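Side-chain contacts in Lmo0181 protein (Listeria monocytogenes serovar 1/2a, PDB 5F7V), which binds the cyclic glucan cycloalternan outside the cell and probably delivers it to an ABC transporter as its membrane-anchored substrate-binding lipoprotein: residues T13-Y18 and F298-F303; T57-Q62 and F72-E77; S192-D197 and K359-I364. All blocks are in the same frame, centred on the assembly; numbering follows the deposited sequence.

Contacts 1 and 2, with centres about 16 Å apart, lie on the same sheet: strands 13-19 and 71-75 run parallel as neighbours, and Y18 of one meets E73 of the other. Contact 2 supplies N75 and E77 to the glycan pocket, and contact 3 lies beside it, joined through E77 and W361. Along the chain, contact 2 falls between the two segments of contact 1, whereas contact 3 comes wholly after contact 2 and alternates with contact 1. Contact 3 lies about 18 Å from contact 2 and 31 Å from contact 1, centre to centre. The glycan-binding end of 72-77 thus abuts the helix that begins in 359-364.

Contact 1: T13-Y18 and F298-F303; sequences TEITYY and FKFASF
A backbone bond of 2.8 Å from S302 N to F298 O helps hold the turn of helix 294-306 from which F300 reaches toward I15 and Y17 of strand 13-19. This is helix-on-sheet packing as found in the periplasmic-binding-protein fold, with a helix laid against a parallel part of the sheet. The aromatic pair is T-shaped: F300 directs its edge at a face of Y17, with ring centroids 4.9 Å apart and planes inclined at 62°. CE2 of F300 stands 3.4 Å above the Y17 plane, nearer the rim than the middle, and the neighbouring F300 CZ lies 3.9 Å from Y17 CD2. The tyrosine ring is placed for this by its first torsion, which sets CG opposite the backbone N (chi1 175°). F300 adopts nearly the same rotamer from the helix side, and the two side chains meet at about a right angle.

I15, two residues earlier on the same face of the strand, packs on the base of F300. F36 adds another edge-to-face ring contact to F300, while V45 and E125 touch Y17. T16, between I15 and Y17, turns its hydroxyl the other way, where it is hydrogen-bonded to the backbone N of D70. Y18 likewise leaves the F300 side and packs on helix 52-64, so successive strand residues serve different layers. The aliphatic part of the interface is narrow: the terminal methyl CD1 of I15 approaches the stem of the phenylalanine obliquely, 3.7 Å from F300 CB.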
loop_
_atom_site.group_PDB
_atom_site.type_symbol
_atom_site.label_atom_id
_atom_site.label_comp_id
_atom_site.label_asym_id
_atom_site.label_seq_id
_atom_site.Cartn_x
_atom_site.Cartn_y
_atom_site.Cartn_z
ATOM N N THR A 13 16.550 24.902 -14.513
ATOM C CA THR A 13 16.941 23.552 -14.172
ATOM C C THR A 13 15.775 22.660 -14.533
ATOM O O THR A 13 14.647 22.976 -14.165
ATOM C CB THR A 13 17.213 23.428 -12.664
ATOM O OG1 THR A 13 18.275 24.300 -12.285
ATOM C CG2 THR A 13 17.619 22.013 -12.307
ATOM N N GLU A 14 16.027 21.556 -15.227
ATOM C CA GLU A 14 15.002 20.573 -15.510
ATOM C C GLU A 14 15.350 19.295 -14.752
ATOM O O GLU A 14 16.439 18.739 -14.928
ATOM C CB GLU A 14 14.928 20.289 -16.999
ATOM C CG GLU A 14 14.753 21.557 -17.811
ATOM C CD GLU A 14 13.869 21.349 -19.028
ATOM O OE1 GLU A 14 13.242 20.263 -19.142
ATOM O OE2 GLU A 14 13.824 22.291 -19.858
ATOM N N ILE A 15 14.428 18.849 -13.911
ATOM C CA ILE A 15 14.642 17.603 -13.185
ATOM C C ILE A 15 13.704 16.532 -13.723
ATOM O O ILE A 15 12.627 16.813 -14.251
ATOM C CB ILE A 15 14.452 17.742 -11.649
ATOM C CG1 ILE A 15 12.997 18.098 -11.282
ATOM C CG2 ILE A 15 15.484 18.708 -11.080
ATOM C CD1 ILE A 15 12.686 18.019 -9.794
ATOM N N THR A 16 14.098 15.283 -13.557
ATOM C CA THR A 16 13.225 14.139 -13.799
ATOM C C THR A 16 12.669 13.602 -12.491
ATOM O O THR A 16 13.396 13.527 -11.503
ATOM C CB THR A 16 13.983 13.040 -14.555
ATOM O OG1 THR A 16 15.191 12.723 -13.846
ATOM C CG2 THR A 16 14.377 13.528 -15.944
ATOM N N TYR A 17 11.403 13.214 -12.518
ATOM C CA TYR A 17 10.691 12.588 -11.388
ATOM C C TYR A 17 10.046 11.325 -11.896
ATOM O O TYR A 17 9.270 11.394 -12.832
ATOM C CB TYR A 17 9.658 13.550 -10.783
ATOM C CG TYR A 17 8.800 12.906 -9.694
ATOM C CD1 TYR A 17 9.399 12.221 -8.639
ATOM C CD2 TYR A 17 7.410 12.983 -9.741
ATOM C CE1 TYR A 17 8.643 11.634 -7.654
ATOM C CE2 TYR A 17 6.649 12.423 -8.737
ATOM C CZ TYR A 17 7.269 11.740 -7.721
ATOM O OH TYR A 17 6.538 11.101 -6.726
ATOM N N TYR A 18 10.433 10.192 -11.322
ATOM C CA TYR A 18 9.937 8.860 -11.701
ATOM C C TYR A 18 8.976 8.449 -10.603
ATOM O O TYR A 18 9.300 8.603 -9.413
ATOM C CB TYR A 18 11.149 7.967 -11.785
ATOM C CG TYR A 18 11.213 6.728 -12.610
ATOM C CD1 TYR A 18 11.666 6.710 -13.921
ATOM C CD2 TYR A 18 10.909 5.514 -12.013
ATOM C CE1 TYR A 18 11.761 5.530 -14.632
ATOM C CE2 TYR A 18 10.978 4.316 -12.690
ATOM C CZ TYR A 18 11.411 4.318 -14.006
ATOM O OH TYR A 18 11.444 3.056 -14.575
ATOM N N PHE A 298 15.335 18.206 -4.322
ATOM C CA PHE A 298 14.896 18.362 -2.965
ATOM C C PHE A 298 13.747 19.335 -2.821
ATOM O O PHE A 298 12.796 19.082 -2.073
ATOM C CB PHE A 298 16.051 18.768 -2.038
ATOM C CG PHE A 298 15.572 18.989 -0.641
ATOM C CD1 PHE A 298 15.274 17.897 0.169
ATOM C CD2 PHE A 298 15.292 20.257 -0.182
ATOM C CE1 PHE A 298 14.743 18.097 1.437
ATOM C CE2 PHE A 298 14.790 20.442 1.087
ATOM C CZ PHE A 298 14.530 19.358 1.912
ATOM N N LYS A 299 13.799 20.443 -3.557
ATOM C CA LYS A 299 12.699 21.411 -3.454
ATOM C C LYS A 299 11.391 20.771 -3.927
ATOM O O LYS A 299 10.325 20.988 -3.349
ATOM C CB LYS A 299 12.973 22.655 -4.268
ATOM C CG LYS A 299 13.968 23.583 -3.609
ATOM C CD LYS A 299 14.198 24.748 -4.554
ATOM C CE LYS A 299 15.222 25.692 -4.040
ATOM N NZ LYS A 299 14.831 26.207 -2.715
ATOM N N PHE A 300 11.454 19.986 -4.991
ATOM C CA PHE A 300 10.266 19.287 -5.449
ATOM C C PHE A 300 9.821 18.241 -4.411
ATOM O O PHE A 300 8.612 18.162 -4.100
ATOM C CB PHE A 300 10.542 18.614 -6.793
ATOM C CG PHE A 300 9.346 17.850 -7.303
ATOM C CD1 PHE A 300 8.209 18.545 -7.681
ATOM C CD2 PHE A 300 9.317 16.455 -7.293
ATOM C CE1 PHE A 300 7.080 17.855 -8.114
ATOM C CE2 PHE A 300 8.215 15.781 -7.742
ATOM C CZ PHE A 300 7.094 16.470 -8.138
ATOM N N ALA A 301 10.737 17.442 -3.855
ATOM C CA ALA A 301 10.379 16.493 -2.814
ATOM C C ALA A 301 9.741 17.145 -1.613
ATOM O O ALA A 301 8.766 16.628 -1.042
ATOM C CB ALA A 301 11.598 15.658 -2.398
ATOM N N SER A 302 10.306 18.278 -1.195
ATOM C CA SER A 302 9.802 19.021 -0.056
ATOM C C SER A 302 8.406 19.568 -0.340
ATOM O O SER A 302 7.518 19.505 0.510
ATOM C CB SER A 302 10.789 20.126 0.328
ATOM O OG SER A 302 10.284 20.812 1.472
ATOM N N PHE A 303 8.202 20.134 -1.526
ATOM C CA PHE A 303 6.884 20.595 -1.965
ATOM C C PHE A 303 5.848 19.472 -1.877
ATOM O O PHE A 303 4.759 19.616 -1.325
ATOM C CB PHE A 303 6.987 21.158 -3.410
ATOM C CG PHE A 303 5.671 21.509 -4.043
ATOM C CD1 PHE A 303 4.946 20.550 -4.740
ATOM C CD2 PHE A 303 5.162 22.800 -3.963
ATOM C CE1 PHE A 303 3.722 20.878 -5.325
ATOM C CE2 PHE A 303 3.941 23.107 -4.570
ATOM C CZ PHE A 303 3.230 22.147 -5.253
#

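Contact 2: T57-Q62 and F72-E77; sequences TKLQTQ and FELNYE. With GLC (alpha-D-glucopyranose), chain B.
The cycloalternan pocket takes N75 from the end of strand 71-75 and E77 from the start of the helix that follows, while the earlier strand residues F72 and L74 rest on L59 of helix 52-64. The isobutyl group of L59 splits its work between two methyls. CD1 lies over one face of the F72 ring, 4.1 Å from F72 CG, whereas CD2 comes to 3.7 Å from F72 CD1 and also meets L74 CD2 at 4.2 Å. F72 has its ring between the backbone N and the carbonyl carbon (chi1 50°), and its side chain crosses that of L59 at about a right angle.

Farther along, the polar residues meet the glucose. N75 ND2 donates to GLC O4 over 2.9 Å, with an N-H...O angle of 145°. The same hydroxyl donates to E77 OE2 at 2.7 Å, in one of two deposited conformers of E77, whose chain bends back at chi2 (-86°). O4 is thus acceptor and donor at once, which fixes its rotation. N180 also donates to E77 OE2, and N283 and E320 bind the same glucose. N75 is also the N-cap of helix 76-85: its side chain caps a backbone N just past E77, and its OD1 is hydrogen-bonded to T78 OG1.

Helix 52-64 belongs to a beta-alpha-beta crossover from strand 43-49 to strand 71-75 that passes over strand 13-19. On the helix side, Y55 and I63 join L59 around F72, and the Y55 hydroxyl binds E73 O. In the sheet, strand 71-75 lies between parallel strand 13-19 and antiparallel strand 278-287.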
loop_
_atom_site.group_PDB
_atom_site.type_symbol
_atom_site.label_atom_id
_atom_site.label_comp_id
_atom_site.label_asym_id
_atom_site.label_seq_id
_atom_site.Cartn_x
_atom_site.Cartn_y
_atom_site.Cartn_z
ATOM N N THR A 57 11.346 -2.859 -10.667
ATOM C CA THR A 57 12.267 -3.519 -11.577
ATOM C C THR A 57 12.830 -2.498 -12.558
ATOM O O THR A 57 14.025 -2.471 -12.834
ATOM C CB THR A 57 11.555 -4.628 -12.357
ATOM O OG1 THR A 57 10.869 -5.489 -11.447
ATOM C CG2 THR A 57 12.564 -5.452 -13.140
ATOM N N LYS A 58 11.950 -1.662 -13.090
ATOM C CA LYS A 58 12.330 -0.649 -14.067
ATOM C C LYS A 58 13.251 0.407 -13.451
ATOM O O LYS A 58 14.277 0.784 -14.007
ATOM C CB LYS A 58 11.096 -0.028 -14.743
ATOM C CG LYS A 58 10.352 -0.977 -15.670
ATOM C CD LYS A 58 11.141 -1.194 -16.944
ATOM C CE LYS A 58 10.291 -1.727 -18.085
ATOM N NZ LYS A 58 11.048 -2.600 -19.015
ATOM N N LEU A 59 12.909 0.845 -12.244
ATOM C CA LEU A 59 13.685 1.876 -11.564
ATOM C C LEU A 59 15.105 1.400 -11.301
ATOM O O LEU A 59 16.067 2.117 -11.591
ATOM C CB LEU A 59 12.959 2.268 -10.280
ATOM C CG LEU A 59 13.726 3.330 -9.469
ATOM C CD1 LEU A 59 13.998 4.641 -10.198
ATOM C CD2 LEU A 59 12.931 3.595 -8.213
ATOM N N GLN A 60 15.209 0.178 -10.805
ATOM C CA GLN A 60 16.512 -0.401 -10.481
ATOM C C GLN A 60 17.368 -0.492 -11.743
ATOM O O GLN A 60 18.553 -0.177 -11.700
ATOM C CB GLN A 60 16.344 -1.751 -9.744
ATOM C CG GLN A 60 17.597 -2.335 -9.089
ATOM C CD GLN A 60 18.595 -2.929 -10.055
ATOM O OE1 GLN A 60 18.207 -3.597 -11.014
ATOM N NE2 GLN A 60 19.892 -2.708 -9.812
ATOM N N THR A 61 16.768 -0.880 -12.861
ATOM C CA THR A 61 17.496 -0.948 -14.112
ATOM C C THR A 61 17.997 0.427 -14.557
ATOM O O THR A 61 19.174 0.586 -14.925
ATOM C CB THR A 61 16.611 -1.618 -15.171
ATOM O OG1 THR A 61 16.486 -3.001 -14.814
ATOM C CG2 THR A 61 17.226 -1.539 -16.566
ATOM N N GLN A 62 17.115 1.421 -14.507
ATOM C CA GLN A 62 17.470 2.805 -14.821
ATOM C C GLN A 62 18.658 3.296 -14.002
ATOM O O GLN A 62 19.626 3.833 -14.574
ATOM C CB GLN A 62 16.305 3.752 -14.515
ATOM C CG GLN A 62 15.202 3.830 -15.559
ATOM C CD GLN A 62 15.440 4.881 -16.638
ATOM O OE1 GLN A 62 15.434 4.568 -17.823
ATOM N NE2 GLN A 62 15.684 6.123 -16.243
ATOM N N PHE A 72 12.751 10.297 -7.250
ATOM C CA PHE A 72 11.927 9.139 -7.541
ATOM C C PHE A 72 11.177 8.676 -6.316
ATOM O O PHE A 72 11.634 8.818 -5.191
ATOM C CB PHE A 72 12.747 7.995 -8.164
ATOM C CG PHE A 72 14.001 7.621 -7.441
ATOM C CD1 PHE A 72 14.003 6.689 -6.443
ATOM C CD2 PHE A 72 15.209 8.224 -7.788
ATOM C CE1 PHE A 72 15.185 6.334 -5.809
ATOM C CE2 PHE A 72 16.395 7.860 -7.152
ATOM C CZ PHE A 72 16.377 6.890 -6.165
ATOM N N GLU A 73 10.022 8.106 -6.597
ATOM C CA GLU A 73 9.115 7.612 -5.569
ATOM C C GLU A 73 9.576 6.258 -5.051
ATOM O O GLU A 73 10.041 5.403 -5.802
ATOM C CB GLU A 73 7.720 7.497 -6.149
ATOM C CG GLU A 73 6.646 7.602 -5.108
ATOM C CD GLU A 73 5.266 7.650 -5.683
ATOM O OE1 GLU A 73 5.036 7.097 -6.781
ATOM O OE2 GLU A 73 4.365 8.218 -5.018
ATOM N N LEU A 74 9.404 6.059 -3.751
ATOM C CA LEU A 74 9.656 4.758 -3.081
ATOM C C LEU A 74 8.531 4.533 -2.128
ATOM O O LEU A 74 7.953 5.453 -1.616
ATOM C CB LEU A 74 10.957 4.729 -2.290
ATOM C CG LEU A 74 12.204 4.845 -3.161
ATOM C CD1 LEU A 74 13.418 5.038 -2.263
ATOM C CD2 LEU A 74 12.407 3.683 -4.085
ATOM N N ASN A 75 8.206 3.259 -1.951
ATOM C CA ASN A 75 7.270 2.851 -0.910
ATOM C C ASN A 75 8.027 2.449 0.351
ATOM O O ASN A 75 9.238 2.245 0.362
ATOM C CB ASN A 75 6.266 1.799 -1.429
ATOM C CG ASN A 75 6.895 0.504 -1.848
ATOM O OD1 ASN A 75 8.088 0.354 -1.827
ATOM N ND2 ASN A 75 6.055 -0.401 -2.270
ATOM N N TYR A 76 7.269 2.309 1.433
ATOM C CA TYR A 76 7.824 1.956 2.722
ATOM C C TYR A 76 8.595 0.657 2.601
ATOM O O TYR A 76 9.713 0.554 3.083
ATOM C CB TYR A 76 6.658 1.825 3.707
ATOM C CG TYR A 76 6.962 1.887 5.201
ATOM C CD1 TYR A 76 8.103 1.341 5.785
ATOM C CD2 TYR A 76 6.036 2.457 6.051
ATOM C CE1 TYR A 76 8.300 1.418 7.145
ATOM C CE2 TYR A 76 6.240 2.570 7.413
ATOM C CZ TYR A 76 7.380 2.022 7.952
ATOM O OH TYR A 76 7.588 2.095 9.305
ATOM N N GLU A 77 8.006 -0.317 1.919
ATOM C CA GLU A 77 8.609 -1.642 1.999
ATOM C C GLU A 77 9.782 -1.818 1.048
ATOM O O GLU A 77 10.494 -2.793 1.232
ATOM C CB GLU A 77 7.543 -2.735 1.878
ATOM C CG GLU A 77 6.694 -2.731 0.615
ATOM C CD GLU A 77 5.454 -1.832 0.631
ATOM O OE1 GLU A 77 5.496 -0.702 1.168
ATOM O OE2 GLU A 77 4.412 -2.236 0.061
HETATM C C1 GLC B . -0.127 1.461 -2.623
HETATM C C2 GLC B . 0.672 2.450 -1.805
HETATM C C3 GLC B . 2.091 1.945 -1.611
HETATM C C4 GLC B . 2.084 0.520 -1.070
HETATM C C5 GLC B . 1.270 -0.385 -1.986
HETATM C C6 GLC B . 1.118 -1.799 -1.440
HETATM O O2 GLC B . 0.660 3.716 -2.475
HETATM O O3 GLC B . 2.727 2.804 -0.669
HETATM O O4 GLC B . 3.433 0.043 -1.087
HETATM O O5 GLC B . -0.070 0.144 -2.091
HETATM O O6 GLC B . 0.176 -2.429 -2.338
#

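Contact 3: S192-D197 and K359-I364; sequences SIFNED and KDWNKI
The backbone around F194 is an extended piece of loop (phi -123°, psi 162°) that faces the first turn of helix 361-376, where I364 N is bonded to D360 O at 2.9 Å. F194 extends toward that turn and meets two of its side chains with the rim of its ring. CZ of F194 is 3.8 Å from the terminal methyl CD1 of I364, which lies at the ring edge, near its plane, and comes from the opposite direction. I364 CG1 sits between the backbone N and the carbonyl carbon (chi1 70°), and from there the chain runs on extended, carrying CD1 to the edge of F194. I364 was deposited in two conformers, and this distance belongs to one of them. A looser approach, 4.3 Å between F194 CE2 and W361 CZ3, brings the rims of the phenyl ring and the indole together, each atom near the plane of the other ring, so this is neither a face stack nor a T-shaped pair.

In the two-lobed periplasmic-binding-protein fold the ligand is held in the cleft between the lobes, and the W361 side chain is about 8 Å from a bound glucose. The indole NE1 is hydrogen-bonded to N180 OD1 on helix 179-187, the same asparagine whose ND2 reaches E77 of the glycan pocket. W361 may therefore act as a second-shell residue that steadies N180. Through E77 and M179 it also touches helices 76-85 and 179-187.

F194 also packs on I393 and M397 of helix 382-397 and on F399 and P356. Its predecessor I193 folds back over it, and I193 CG2 sits 3.6 Å above one face of the F194 ring, offset toward the rim.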
loop_
_atom_site.group_PDB
_atom_site.type_symbol
_atom_site.label_atom_id
_atom_site.label_comp_id
_atom_site.label_asym_id
_atom_site.label_seq_id
_atom_site.Cartn_x
_atom_site.Cartn_y
_atom_site.Cartn_z
ATOM N N SER A 192 3.511 -13.395 13.164
ATOM C CA SER A 192 4.388 -12.403 12.579
ATOM C C SER A 192 5.299 -13.084 11.593
ATOM O O SER A 192 5.354 -14.315 11.512
ATOM C CB SER A 192 5.209 -11.715 13.667
ATOM O OG SER A 192 5.982 -12.672 14.333
ATOM N N ILE A 193 6.029 -12.252 10.860
ATOM C CA ILE A 193 6.951 -12.738 9.842
ATOM C C ILE A 193 8.329 -12.834 10.459
ATOM O O ILE A 193 8.957 -13.900 10.322
ATOM C CB ILE A 193 7.020 -11.799 8.612
ATOM C CG1 ILE A 193 5.607 -11.510 8.088
ATOM C CG2 ILE A 193 7.978 -12.357 7.568
ATOM C CD1 ILE A 193 4.821 -12.712 7.663
ATOM N N PHE A 194 8.822 -11.832 11.171
ATOM C CA PHE A 194 10.154 -11.863 11.774
ATOM C C PHE A 194 10.072 -11.655 13.269
ATOM O O PHE A 194 9.082 -11.177 13.821
ATOM C CB PHE A 194 11.051 -10.766 11.211
ATOM C CG PHE A 194 11.295 -10.892 9.744
ATOM C CD1 PHE A 194 12.259 -11.780 9.260
ATOM C CD2 PHE A 194 10.615 -10.065 8.851
ATOM C CE1 PHE A 194 12.492 -11.873 7.905
ATOM C CE2 PHE A 194 10.852 -10.169 7.510
ATOM C CZ PHE A 194 11.782 -11.054 7.024
ATOM N N ASN A 195 11.132 -12.027 13.959
ATOM C CA ASN A 195 11.325 -11.603 15.345
ATOM C C ASN A 195 11.690 -10.127 15.430
ATOM O O ASN A 195 11.840 -9.466 14.410
ATOM C CB ASN A 195 12.286 -12.528 16.086
ATOM C CG ASN A 195 13.706 -12.478 15.562
ATOM O OD1 ASN A 195 13.993 -11.745 14.609
ATOM N ND2 ASN A 195 14.620 -13.211 16.207
ATOM N N GLU A 196 11.856 -9.608 16.650
ATOM C CA GLU A 196 11.935 -8.158 16.805
ATOM C C GLU A 196 13.166 -7.513 16.185
ATOM O O GLU A 196 13.125 -6.391 15.710
ATOM C CB GLU A 196 11.786 -7.760 18.277
ATOM C CG GLU A 196 12.954 -8.105 19.152
ATOM C CD GLU A 196 13.996 -7.004 19.258
ATOM O OE1 GLU A 196 15.046 -7.371 19.798
ATOM O OE2 GLU A 196 13.795 -5.844 18.816
ATOM N N ASP A 197 14.256 -8.253 16.155
ATOM C CA ASP A 197 15.518 -7.770 15.596
ATOM C C ASP A 197 15.891 -8.341 14.234
ATOM O O ASP A 197 17.042 -8.229 13.818
ATOM C CB ASP A 197 16.631 -7.973 16.643
ATOM C CG ASP A 197 17.021 -9.407 16.864
ATOM O OD1 ASP A 197 16.336 -10.315 16.368
ATOM O OD2 ASP A 197 18.086 -9.641 17.468
ATOM N N LYS A 359 16.116 -5.368 3.598
ATOM C CA LYS A 359 16.598 -5.072 2.250
ATOM C C LYS A 359 16.112 -6.041 1.174
ATOM O O LYS A 359 16.061 -5.627 0.025
ATOM C CB LYS A 359 18.120 -4.968 2.220
ATOM C CG LYS A 359 18.854 -6.280 2.370
ATOM C CD LYS A 359 20.332 -6.098 2.055
ATOM C CE LYS A 359 21.023 -7.445 2.171
ATOM N NZ LYS A 359 22.486 -7.243 2.137
ATOM N N ASP A 360 15.726 -7.263 1.537
ATOM C CA ASP A 360 15.353 -8.279 0.563
ATOM C C ASP A 360 13.841 -8.426 0.470
ATOM O O ASP A 360 13.404 -9.433 -0.040
ATOM C CB ASP A 360 15.978 -9.622 0.937
ATOM C CG ASP A 360 17.484 -9.610 0.898
ATOM O OD1 ASP A 360 18.022 -9.169 -0.146
ATOM O OD2 ASP A 360 18.098 -10.029 1.919
ATOM N N TRP A 361 13.058 -7.439 0.887
ATOM C CA TRP A 361 11.615 -7.618 0.943
ATOM C C TRP A 361 10.992 -8.011 -0.382
ATOM O O TRP A 361 10.208 -8.963 -0.430
ATOM C CB TRP A 361 10.940 -6.340 1.424
ATOM C CG TRP A 361 9.450 -6.487 1.579
ATOM C CD1 TRP A 361 8.477 -5.916 0.831
ATOM C CD2 TRP A 361 8.788 -7.277 2.559
ATOM N NE1 TRP A 361 7.252 -6.291 1.304
ATOM C CE2 TRP A 361 7.396 -7.120 2.384
ATOM C CE3 TRP A 361 9.221 -8.114 3.584
ATOM C CZ2 TRP A 361 6.460 -7.748 3.188
ATOM C CZ3 TRP A 361 8.289 -8.766 4.368
ATOM C CH2 TRP A 361 6.901 -8.559 4.185
ATOM N N ASN A 362 11.300 -7.301 -1.461
ATOM C CA ASN A 362 10.661 -7.621 -2.728
ATOM C C ASN A 362 11.056 -9.009 -3.242
ATOM O O ASN A 362 10.197 -9.727 -3.778
ATOM C CB ASN A 362 10.869 -6.490 -3.741
ATOM C CG ASN A 362 10.069 -5.214 -3.416
ATOM O OD1 ASN A 362 9.057 -5.206 -2.692
ATOM N ND2 ASN A 362 10.543 -4.085 -3.961
ATOM N N LYS A 363 12.297 -9.410 -3.016
ATOM C CA LYS A 363 12.783 -10.713 -3.431
ATOM C C LYS A 363 12.098 -11.832 -2.641
ATOM O O LYS A 363 11.605 -12.822 -3.215
ATOM C CB LYS A 363 14.293 -10.739 -3.224
ATOM C CG LYS A 363 14.860 -12.023 -3.733
ATOM C CD LYS A 363 16.205 -12.376 -3.152
ATOM C CE LYS A 363 17.220 -11.280 -3.260
ATOM N NZ LYS A 363 18.456 -11.961 -3.733
ATOM N N ILE A 364 12.039 -11.697 -1.319
ATOM C CA ILE A 364 11.367 -12.713 -0.515
ATOM C C ILE A 364 9.869 -12.709 -0.824
ATOM O O ILE A 364 9.258 -13.774 -0.832
ATOM C CB ILE A 364 11.682 -12.693 0.996
ATOM C CG1 ILE A 364 11.095 -11.490 1.741
ATOM C CG2 ILE A 364 13.177 -12.836 1.199
ATOM C CD1 ILE A 364 11.298 -11.532 3.242
#